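Local coordinates for flagella basal body P-ring formation protein FlgA (Salmonella typhimurium, PDB 3TEE) that takes part in assembly of the flagellar P-ring in the periplasm, where it may act as a chaperone or modulator for that ring, at residues T8-Q13 against V53-R58; S120-A125 against Q131-R136; W139-G144 against Q172-R177. All coordinates share one frame; numbering follows the deposited sequence.

Overall arrangement
Three contacts mark out an elongated chain. Interaction 1 is a buried, wholly apolar helix-on-sheet contact near the N-terminus, its centre about 47 Å from that of interaction 3, on the opposite side of the chain's centre. Interaction 2 lies nearer the middle, where 120-125 folds against 131-136; it is only partly buried and mixes a backbone hydrogen bond, a methionine packed against a leucine and an arginine, and a water bridge. Its second segment runs almost directly into 139-144, which begins interaction 3, a small contact against strand 173-178 that pairs one apolar touch inside the C-terminal sheet with a ring-to-amide approach at its border.

Interaction 1 (T8-Q13 against V53-R58); sequences TTWFSQ and VNVVAR
Helix 2-14 packs on the antiparallel sheet of the N-terminal part of FlgA, and the contact between F11 and W10 of the helix and V53 and V55 of strand 53-59 is part of that helix-on-sheet core. The axes of 8-13 and 53-58 come within 12.5 Å and run at 118° to each other, and the two aromatic rings bridge the gap to the strand with their outer atoms. F11 does most of the touching. Its CZ lies 3.5 Å from CG2 of V55, which sits at the edge of the phenyl ring and near its plane, and 3.7 Å from CG2 of V53, which approaches obliquely. The ring end thus rests against two methyls, from residues two apart on the strand. In V55, CG1 stands anti to the backbone N (chi1 173°) and CG2 anti to the carbonyl carbon; it is this second branch that both aromatics meet. W10 adds a looser touch through its six-membered ring, with CZ3 4.3 Å from CG2 of V55. The aromatics also support each other: CE3 of W10 stands 3.7 Å above one face of the F11 ring, toward its rim, while CE2 of F11 lies at the edge of the indole, in its plane. Beyond the pair, V22 and V24 of strand 21-26 touch F11, M43 reaches F11, W10 and V53, and the ring of F41 meets that of W10. No hydrogen bond joins the two segments; the strand takes its backbone bonds from its neighbours, V53 with V68 and V55 with L66. Between these segments helix and strand are therefore joined by buried methyl and ring surface, with no directional bond.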
# COMPACT_ATOMS: atom_id res chain seq x y z
N THR A 8 15.17 -13.96 19.85
CA THR A 8 13.74 -13.85 20.22
C THR A 8 13.40 -12.41 20.64
O THR A 8 12.40 -11.85 20.17
CB THR A 8 13.36 -14.90 21.29
OG1 THR A 8 13.56 -16.21 20.73
CG2 THR A 8 11.90 -14.73 21.78
N THR A 9 14.24 -11.82 21.50
CA THR A 9 14.08 -10.42 21.93
C THR A 9 14.27 -9.47 20.71
O THR A 9 13.49 -8.54 20.53
CB THR A 9 15.04 -10.09 23.11
OG1 THR A 9 14.64 -10.86 24.24
CG2 THR A 9 15.02 -8.60 23.50
N TRP A 10 15.30 -9.71 19.89
CA TRP A 10 15.54 -8.83 18.74
C TRP A 10 14.32 -8.81 17.78
O TRP A 10 13.80 -7.73 17.49
CB TRP A 10 16.83 -9.22 18.01
CG TRP A 10 17.27 -8.24 16.97
CD1 TRP A 10 17.86 -7.03 17.17
CD2 TRP A 10 17.31 -8.47 15.56
NE1 TRP A 10 18.22 -6.46 15.97
CE2 TRP A 10 17.87 -7.32 14.96
CE3 TRP A 10 16.91 -9.55 14.74
CZ2 TRP A 10 18.08 -7.22 13.58
CZ3 TRP A 10 17.08 -9.43 13.36
CH2 TRP A 10 17.65 -8.27 12.80
N PHE A 11 13.85 -9.98 17.34
CA PHE A 11 12.68 -10.01 16.45
C PHE A 11 11.42 -9.50 17.12
O PHE A 11 10.63 -8.86 16.44
CB PHE A 11 12.43 -11.41 15.86
CG PHE A 11 13.34 -11.70 14.69
CD1 PHE A 11 13.04 -11.20 13.42
CD2 PHE A 11 14.46 -12.50 14.85
CE1 PHE A 11 13.87 -11.48 12.33
CE2 PHE A 11 15.31 -12.76 13.76
CZ PHE A 11 14.99 -12.27 12.51
N SER A 12 11.21 -9.79 18.43
CA SER A 12 10.03 -9.26 19.17
C SER A 12 10.01 -7.71 19.11
O SER A 12 8.98 -7.11 18.81
CB SER A 12 10.08 -9.71 20.64
OG SER A 12 9.82 -11.10 20.76
N GLN A 13 11.14 -7.07 19.45
CA GLN A 13 11.28 -5.60 19.44
C GLN A 13 11.13 -5.06 18.00
O GLN A 13 10.40 -4.09 17.79
CB GLN A 13 12.64 -5.16 20.02
CG GLN A 13 12.69 -5.37 21.54
CD GLN A 13 14.05 -5.22 22.18
OE1 GLN A 13 15.08 -5.12 21.49
NE2 GLN A 13 14.10 -5.26 23.52
N VAL A 53 14.01 -16.39 7.35
CA VAL A 53 14.81 -15.21 7.05
C VAL A 53 16.29 -15.45 7.31
O VAL A 53 16.65 -16.34 8.07
CB VAL A 53 14.30 -13.93 7.78
CG1 VAL A 53 12.85 -13.58 7.39
CG2 VAL A 53 14.43 -14.05 9.29
N ASN A 54 17.13 -14.61 6.71
CA ASN A 54 18.56 -14.70 6.94
C ASN A 54 18.94 -13.55 7.87
O ASN A 54 18.50 -12.42 7.66
CB ASN A 54 19.36 -14.63 5.62
CG ASN A 54 19.04 -15.78 4.67
OD1 ASN A 54 19.05 -16.95 5.05
ND2 ASN A 54 18.74 -15.45 3.42
N VAL A 55 19.72 -13.85 8.90
CA VAL A 55 20.19 -12.83 9.85
C VAL A 55 21.70 -12.82 9.82
O VAL A 55 22.31 -13.87 10.00
CB VAL A 55 19.68 -13.10 11.29
CG1 VAL A 55 20.31 -12.13 12.30
CG2 VAL A 55 18.16 -13.04 11.35
N VAL A 56 22.29 -11.63 9.68
CA VAL A 56 23.73 -11.46 9.75
C VAL A 56 24.03 -11.22 11.24
O VAL A 56 23.38 -10.40 11.88
CB VAL A 56 24.25 -10.32 8.84
CG1 VAL A 56 25.74 -10.08 9.07
CG2 VAL A 56 23.99 -10.66 7.37
N ALA A 57 24.97 -11.99 11.80
CA ALA A 57 25.36 -11.84 13.21
C ALA A 57 26.85 -11.55 13.22
O ALA A 57 27.65 -12.37 12.76
CB ALA A 57 25.05 -13.11 13.99
N ARG A 58 27.21 -10.34 13.68
CA ARG A 58 28.62 -9.94 13.67
C ARG A 58 29.23 -9.97 15.04
O ARG A 58 28.59 -9.56 15.99
CB ARG A 58 28.78 -8.52 13.10
CG ARG A 58 28.55 -8.40 11.59
CD ARG A 58 28.90 -6.97 11.16
NE ARG A 58 28.90 -6.78 9.71
CZ ARG A 58 27.81 -6.58 8.98
NH1 ARG A 58 27.90 -6.41 7.67
NH2 ARG A 58 26.62 -6.57 9.55

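Interaction 2 (S120-A125 against Q131-R136); sequences SLRDLA and QLTMIR
L121 and M134 meet where the chain folds back between strands 118-120 and 135-137, and the tight part of the contact centres on them. The N-H of L121 gives a short, nearly straight bond to O of M134 (2.7 Å, 167° at the hydrogen), with the donor tilted 26° from the carbonyl plane. M134 runs extended beyond CG and crosses L124 obliquely, with SD 3.7 Å and CE 4.0 Å from CD2 of L124. L121, though exposed, packs as closely, its CD2 against the aliphatic part of R136, 3.8 Å from CG. Next to the L121 bond, OG of S120, anti to its own backbone N (chi1 -169°), bonds a lone pair of the R122 carbonyl O at 2.6 Å, pinning the turn that carries L121.

The outer side is looser. R122 crosses M134 at about a right angle and lays one guanidinium face over CG of M134, with CZ of R122 4.0 Å from it. At its edge a water accepts from NE of R122 and donates to O of T133 (2.6 Å), linking the exposed R122 to the backbone of T133.

S120 and I135 are an antiparallel non-hydrogen-bonded pair of the two-stranded sheet 118-120/135-137, and the 3-10 turn 132-134 leads into its second strand, while L124 bonds through its backbone to I83 and L132 to R107.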
# COMPACT_ATOMS: atom_id res chain seq x y z
N SER A 120 -12.98 -3.61 -4.23
CA SER A 120 -12.52 -4.94 -4.62
C SER A 120 -12.42 -5.10 -6.13
O SER A 120 -13.30 -4.68 -6.88
CB SER A 120 -13.46 -6.01 -4.07
OG SER A 120 -12.86 -7.27 -4.25
N LEU A 121 -11.34 -5.74 -6.58
CA LEU A 121 -11.14 -6.10 -7.98
C LEU A 121 -11.74 -7.49 -8.24
O LEU A 121 -11.85 -7.90 -9.39
CB LEU A 121 -9.64 -6.11 -8.35
CG LEU A 121 -8.93 -4.75 -8.34
CD1 LEU A 121 -7.43 -4.93 -8.48
CD2 LEU A 121 -9.45 -3.83 -9.46
N ARG A 122 -12.12 -8.22 -7.17
CA ARG A 122 -12.62 -9.59 -7.30
C ARG A 122 -13.83 -9.88 -6.45
O ARG A 122 -14.10 -9.15 -5.50
CB ARG A 122 -11.53 -10.60 -6.85
CG ARG A 122 -10.13 -10.39 -7.41
CD ARG A 122 -9.29 -11.62 -7.18
NE ARG A 122 -7.88 -11.34 -7.43
CZ ARG A 122 -6.88 -12.11 -7.00
NH1 ARG A 122 -7.14 -13.20 -6.29
NH2 ARG A 122 -5.63 -11.79 -7.28
N ASP A 123 -14.51 -11.02 -6.72
CA ASP A 123 -15.56 -11.53 -5.85
C ASP A 123 -14.82 -12.16 -4.68
O ASP A 123 -14.08 -13.13 -4.87
CB ASP A 123 -16.43 -12.58 -6.56
CG ASP A 123 -17.19 -12.05 -7.76
OD1 ASP A 123 -17.66 -10.88 -7.70
OD2 ASP A 123 -17.30 -12.79 -8.76
N LEU A 124 -14.97 -11.58 -3.48
CA LEU A 124 -14.27 -12.07 -2.30
C LEU A 124 -15.20 -12.83 -1.37
O LEU A 124 -16.39 -12.51 -1.24
CB LEU A 124 -13.53 -10.92 -1.57
CG LEU A 124 -12.47 -10.14 -2.40
CD1 LEU A 124 -11.88 -8.99 -1.57
CD2 LEU A 124 -11.33 -11.05 -2.85
N ALA A 125 -14.64 -13.84 -0.70
CA ALA A 125 -15.37 -14.68 0.24
C ALA A 125 -14.97 -14.42 1.68
O ALA A 125 -13.80 -14.18 1.94
CB ALA A 125 -15.12 -16.15 -0.09
N GLN A 131 -5.60 -9.00 0.19
CA GLN A 131 -4.29 -8.71 -0.42
C GLN A 131 -4.37 -7.45 -1.26
O GLN A 131 -5.42 -7.15 -1.83
CB GLN A 131 -3.80 -9.88 -1.27
CG GLN A 131 -3.53 -11.15 -0.47
CD GLN A 131 -3.35 -12.30 -1.42
OE1 GLN A 131 -4.30 -13.04 -1.70
NE2 GLN A 131 -2.15 -12.46 -1.96
N LEU A 132 -3.27 -6.68 -1.33
CA LEU A 132 -3.18 -5.45 -2.14
C LEU A 132 -3.50 -5.69 -3.63
O LEU A 132 -4.12 -4.84 -4.27
CB LEU A 132 -1.81 -4.77 -1.97
CG LEU A 132 -1.52 -4.13 -0.60
CD1 LEU A 132 -0.08 -3.68 -0.52
CD2 LEU A 132 -2.43 -2.93 -0.34
N THR A 133 -3.17 -6.88 -4.16
CA THR A 133 -3.49 -7.28 -5.54
C THR A 133 -5.00 -7.47 -5.79
O THR A 133 -5.40 -7.52 -6.95
CB THR A 133 -2.72 -8.55 -5.94
OG1 THR A 133 -2.88 -9.55 -4.92
CG2 THR A 133 -1.25 -8.28 -6.20
N MET A 134 -5.83 -7.61 -4.73
CA MET A 134 -7.28 -7.85 -4.87
C MET A 134 -8.06 -6.56 -4.90
O MET A 134 -9.27 -6.58 -5.11
CB MET A 134 -7.84 -8.64 -3.66
CG MET A 134 -7.43 -10.07 -3.55
SD MET A 134 -7.76 -10.67 -1.84
CE MET A 134 -7.59 -12.38 -2.17
N ILE A 135 -7.40 -5.44 -4.57
CA ILE A 135 -8.07 -4.16 -4.38
C ILE A 135 -7.44 -3.00 -5.16
O ILE A 135 -6.27 -3.06 -5.55
CB ILE A 135 -8.17 -3.82 -2.84
CG1 ILE A 135 -6.79 -3.47 -2.25
CG2 ILE A 135 -8.88 -4.96 -2.03
CD1 ILE A 135 -6.80 -2.78 -0.85
N ARG A 136 -8.19 -1.90 -5.25
CA ARG A 136 -7.79 -0.64 -5.89
C ARG A 136 -8.40 0.50 -5.09
O ARG A 136 -9.32 0.26 -4.31
CB ARG A 136 -8.28 -0.60 -7.36
CG ARG A 136 -9.81 -0.61 -7.54
CD ARG A 136 -10.24 -0.05 -8.90
NE ARG A 136 -11.65 -0.32 -9.22
CZ ARG A 136 -12.67 0.45 -8.85
NH1 ARG A 136 -12.46 1.55 -8.13
NH2 ARG A 136 -13.91 0.12 -9.19
O HOH W 1 -6.62 -9.14 -8.64

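Interaction 3 (W139-G144 against Q172-R177); sequences WRVKAG and QNARVR
The indole of W139 offers its edge, not its face, to the amide of Q172: OE1 lies near the ring plane, 3.3 Å from CZ3 and 4.0 Å from CE3. Both residues border the C-terminal sheet, where 139-144 leads into strand 146-152 and Q172 immediately precedes strand 173-178. The ring and amide planes are only 25° apart, although the two side chains cross obliquely. Aromatic C-H edges carry slight positive charge, so the approach of a carbonyl oxygen is probably mildly favourable, but the stronger hold on OE1 is its hydrogen bond from the backbone N of A169. Q172 reaches the tryptophan with its chain extended beyond CG. W139 is also engaged by R136, a cation-pi partner.

Farther along, the contact turns apolar and buried. V141 points toward A174, and each has other neighbours inside the sheet: V188 of strand 183-188 and I194 of strand 194-197 touch both. A classic beta bulge sets R140 and V141 opposite the single residue A168, and V141 bonds to A168 through the backbone, while A174 does so with G186. Segment 139-144 lies beside strand 173-178, and no hydrogen bond links it to 172-177; the nearest alpha carbons, those of V141 and A174, are 7.8 Å apart. Across that gap the methyl CG1 of V141 comes within 4.4 Å of CB of A174.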
# COMPACT_ATOMS: atom_id res chain seq x y z
N TRP A 139 -12.94 5.22 -7.30
CA TRP A 139 -12.88 6.23 -8.36
C TRP A 139 -13.46 7.53 -7.83
O TRP A 139 -14.64 7.57 -7.47
CB TRP A 139 -13.66 5.79 -9.61
CG TRP A 139 -13.24 4.49 -10.24
CD1 TRP A 139 -14.08 3.53 -10.74
CD2 TRP A 139 -11.91 4.06 -10.54
NE1 TRP A 139 -13.34 2.53 -11.34
CE2 TRP A 139 -12.01 2.83 -11.22
CE3 TRP A 139 -10.63 4.62 -10.34
CZ2 TRP A 139 -10.88 2.14 -11.70
CZ3 TRP A 139 -9.51 3.92 -10.79
CH2 TRP A 139 -9.64 2.68 -11.44
N ARG A 140 -12.64 8.59 -7.74
CA ARG A 140 -13.13 9.91 -7.32
C ARG A 140 -13.90 10.50 -8.51
O ARG A 140 -14.93 11.15 -8.34
CB ARG A 140 -11.97 10.83 -6.89
CG ARG A 140 -12.38 12.21 -6.36
CD ARG A 140 -13.22 12.15 -5.09
NE ARG A 140 -13.93 13.40 -4.80
CZ ARG A 140 -15.14 13.70 -5.25
NH1 ARG A 140 -15.79 12.86 -6.04
NH2 ARG A 140 -15.71 14.85 -4.91
N VAL A 141 -13.42 10.20 -9.72
CA VAL A 141 -14.02 10.63 -10.97
C VAL A 141 -14.39 9.38 -11.76
O VAL A 141 -13.57 8.48 -11.91
CB VAL A 141 -13.04 11.59 -11.71
CG1 VAL A 141 -13.31 11.65 -13.20
CG2 VAL A 141 -13.06 12.99 -11.09
N LYS A 142 -15.64 9.31 -12.24
CA LYS A 142 -16.11 8.18 -13.04
C LYS A 142 -16.38 8.59 -14.48
O LYS A 142 -16.79 9.72 -14.70
CB LYS A 142 -17.37 7.54 -12.42
CG LYS A 142 -17.12 6.94 -11.03
CD LYS A 142 -18.42 6.53 -10.35
CE LYS A 142 -18.17 6.00 -8.96
NZ LYS A 142 -19.43 5.79 -8.21
N ALA A 143 -16.16 7.68 -15.45
CA ALA A 143 -16.41 7.94 -16.87
C ALA A 143 -17.87 8.40 -17.08
O ALA A 143 -18.79 7.79 -16.52
CB ALA A 143 -16.12 6.68 -17.67
N GLY A 144 -18.04 9.51 -17.79
CA GLY A 144 -19.35 10.08 -18.09
C GLY A 144 -19.81 11.17 -17.13
O GLY A 144 -20.78 11.88 -17.41
N GLN A 172 -4.71 10.43 -9.75
CA GLN A 172 -4.59 9.73 -11.02
C GLN A 172 -5.02 10.69 -12.16
O GLN A 172 -5.81 11.61 -11.94
CB GLN A 172 -5.48 8.47 -11.06
CG GLN A 172 -4.99 7.32 -10.18
CD GLN A 172 -5.65 6.00 -10.55
OE1 GLN A 172 -6.86 5.92 -10.82
NE2 GLN A 172 -4.87 4.93 -10.55
N ASN A 173 -4.49 10.45 -13.37
CA ASN A 173 -4.80 11.23 -14.56
C ASN A 173 -6.23 10.99 -15.05
O ASN A 173 -6.69 9.85 -15.05
CB ASN A 173 -3.81 10.90 -15.69
CG ASN A 173 -3.97 11.79 -16.90
OD1 ASN A 173 -3.57 12.95 -16.90
ND2 ASN A 173 -4.59 11.26 -17.96
N ALA A 174 -6.93 12.06 -15.46
CA ALA A 174 -8.26 11.94 -16.04
C ALA A 174 -8.34 12.80 -17.29
O ALA A 174 -7.88 13.94 -17.30
CB ALA A 174 -9.34 12.34 -15.05
N ARG A 175 -8.86 12.21 -18.37
CA ARG A 175 -9.08 12.89 -19.63
C ARG A 175 -10.51 13.40 -19.54
O ARG A 175 -11.37 12.76 -18.93
CB ARG A 175 -8.87 11.96 -20.84
CG ARG A 175 -7.42 11.46 -20.96
CD ARG A 175 -7.22 10.44 -22.08
NE ARG A 175 -8.35 9.52 -22.27
CZ ARG A 175 -8.54 8.39 -21.60
NH1 ARG A 175 -7.68 8.01 -20.66
NH2 ARG A 175 -9.60 7.63 -21.86
N VAL A 176 -10.71 14.61 -20.03
CA VAL A 176 -11.98 15.31 -19.92
C VAL A 176 -12.38 15.84 -21.28
O VAL A 176 -11.62 16.60 -21.90
CB VAL A 176 -11.89 16.47 -18.87
CG1 VAL A 176 -13.21 17.21 -18.75
CG2 VAL A 176 -11.42 15.97 -17.51
N ARG A 177 -13.58 15.48 -21.73
CA ARG A 177 -14.07 16.01 -22.99
C ARG A 177 -14.79 17.33 -22.69
O ARG A 177 -15.74 17.37 -21.89
CB ARG A 177 -15.00 14.99 -23.67
CG ARG A 177 -15.56 15.45 -25.00
CD ARG A 177 -16.62 14.48 -25.51
NE ARG A 177 -17.05 14.92 -26.83
CZ ARG A 177 -17.97 15.85 -27.06
NH1 ARG A 177 -18.67 16.37 -26.05
NH2 ARG A 177 -18.24 16.24 -28.29